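Local coordinates for uncharacterised protein (Vibrio cholerae, PDB 5KKO) that is of unknown function but folds as a small helical protein whose two helices pair in a hairpin and pack against another copy of itself, at residues L18-I23 and E33-H38. Numbering follows the deposited sequence.
Sequences LRITTI and ELIKAH
I20 of helix 11-20 packs among L34, I35 and H38 of helix 28-43. Both branches of I20 take part in the apolar packing on L34, whose CD2 is met by CG1, CG2 and CD1 of the isoleucine. The longer branch runs beside the backbone N (chi1 -75°) and carries CD1 to 3.7 Å from CG of L34, while CD2 of L34 lies 3.9 Å from I20 CG1; L34 lies roughly perpendicular to I20. Of the I20 atoms, CG2 alone also reaches I35, at 4.1 Å from I35 CG1 in the conformer modelled here, where the two isoleucines run antiparallel alongside one another. Against the aromatic ring, I20 CD1 approaches CD2 of H38 obliquely at 4.0 Å.

Polar bonds instead organise the backbone around T21. T21 OG1 donates to L18 O at 2.8 Å, the donor tilted 25° from the carbonyl plane, and I20 to I23 form a type I turn. T21 O also accepts a hydrogen bond from R31. Beyond the pair, L18 packs on L39 of a second subunit, so that the contact borders the subunit interface. The arrangement is that of a helical hairpin, two consecutive helices joined through a hydrophobic seam.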
# COMPACT_ATOMS: atom_id res chain seq x y z
N LEU C 18 -9.13 -5.49 -19.86
CA LEU C 18 -9.75 -6.81 -19.69
C LEU C 18 -9.97 -7.48 -21.03
O LEU C 18 -9.73 -8.71 -21.18
CB LEU C 18 -11.08 -6.69 -18.89
CG LEU C 18 -10.84 -6.54 -17.39
CD1 LEU C 18 -12.09 -5.90 -16.68
CD2 LEU C 18 -10.47 -7.85 -16.70
N ARG C 19 -10.49 -6.73 -21.99
CA ARG C 19 -10.73 -7.30 -23.30
C ARG C 19 -9.43 -7.72 -23.97
O ARG C 19 -9.34 -8.80 -24.61
CB ARG C 19 -11.46 -6.27 -24.15
CG ARG C 19 -11.74 -6.80 -25.54
CD ARG C 19 -12.43 -5.67 -26.33
NE ARG C 19 -12.30 -5.98 -27.75
CZ ARG C 19 -13.02 -6.91 -28.31
NH1 ARG C 19 -13.96 -7.50 -27.57
NH2 ARG C 19 -12.85 -7.19 -29.62
N ILE C 20 -8.39 -6.89 -23.83
CA ILE C 20 -7.11 -7.17 -24.48
C ILE C 20 -6.54 -8.51 -23.98
O ILE C 20 -5.94 -9.26 -24.78
CB ILE C 20 -6.13 -6.01 -24.25
CG1 ILE C 20 -6.47 -4.84 -25.09
CG2 ILE C 20 -4.65 -6.48 -24.59
CD1 ILE C 20 -5.85 -3.54 -24.53
N THR C 21 -6.75 -8.89 -22.71
CA THR C 21 -6.19 -10.15 -22.28
C THR C 21 -6.70 -11.35 -23.06
O THR C 21 -6.00 -12.37 -23.10
CB THR C 21 -6.46 -10.44 -20.79
OG1 THR C 21 -7.85 -10.63 -20.54
CG2 THR C 21 -5.95 -9.33 -19.91
N THR C 22 -7.87 -11.26 -23.73
CA THR C 22 -8.39 -12.42 -24.42
C THR C 22 -8.67 -12.16 -25.91
O THR C 22 -9.31 -13.01 -26.55
CB THR C 22 -9.66 -12.94 -23.74
OG1 THR C 22 -10.68 -11.94 -23.73
CG2 THR C 22 -9.40 -13.43 -22.24
N ILE C 23 -8.14 -11.07 -26.48
CA ILE C 23 -8.34 -10.84 -27.91
C ILE C 23 -7.65 -11.94 -28.69
O ILE C 23 -6.42 -12.08 -28.60
CB ILE C 23 -7.82 -9.47 -28.32
CG1 ILE C 23 -8.72 -8.35 -27.80
CG2 ILE C 23 -7.80 -9.37 -29.91
CD1 ILE C 23 -8.20 -6.96 -28.09
N GLU C 33 2.31 -6.71 -24.46
CA GLU C 33 2.92 -5.41 -24.75
C GLU C 33 1.87 -4.30 -24.71
O GLU C 33 2.18 -3.16 -24.33
CB GLU C 33 3.62 -5.47 -26.14
CG GLU C 33 4.83 -6.35 -26.19
CD GLU C 33 6.00 -5.82 -25.44
OE1 GLU C 33 6.01 -4.62 -25.04
OE2 GLU C 33 6.94 -6.61 -25.30
N LEU C 34 0.64 -4.59 -25.17
CA LEU C 34 -0.40 -3.57 -25.15
C LEU C 34 -0.82 -3.29 -23.73
O LEU C 34 -1.07 -2.13 -23.35
CB LEU C 34 -1.55 -4.06 -26.01
CG LEU C 34 -2.66 -3.16 -26.45
CD1 LEU C 34 -2.06 -1.89 -27.14
CD2 LEU C 34 -3.51 -3.99 -27.43
N ILE C 35 -0.98 -4.36 -22.93
CA ILE C 35 -1.21 -4.22 -21.48
C ILE C 35 -0.13 -3.32 -20.87
O ILE C 35 -0.45 -2.32 -20.21
CB ILE C 35 -1.23 -5.60 -20.79
CG1 ILE C 35 -2.54 -6.29 -21.13
CG2 ILE C 35 -1.08 -5.53 -19.21
CD1 ILE C 35 -3.75 -5.46 -20.74
N LYS C 36 1.14 -3.66 -21.11
CA LYS C 36 2.25 -2.93 -20.51
C LYS C 36 2.18 -1.44 -20.88
O LYS C 36 2.40 -0.57 -20.05
CB LYS C 36 3.58 -3.59 -20.92
CG LYS C 36 4.78 -2.96 -20.19
CD LYS C 36 6.12 -3.24 -20.90
CE LYS C 36 6.37 -4.71 -21.02
NZ LYS C 36 7.82 -4.87 -21.42
N ALA C 37 1.88 -1.15 -22.13
CA ALA C 37 1.76 0.25 -22.54
C ALA C 37 0.67 0.96 -21.74
O ALA C 37 0.87 2.10 -21.28
CB ALA C 37 1.48 0.32 -24.03
N HIS C 38 -0.49 0.32 -21.56
CA HIS C 38 -1.53 0.96 -20.78
C HIS C 38 -1.08 1.17 -19.33
O HIS C 38 -1.42 2.21 -18.71
CB HIS C 38 -2.81 0.11 -20.83
CG HIS C 38 -3.63 0.35 -22.06
ND1 HIS C 38 -4.33 1.53 -22.28
CD2 HIS C 38 -3.83 -0.42 -23.16
CE1 HIS C 38 -4.98 1.45 -23.44
NE2 HIS C 38 -4.69 0.28 -24.00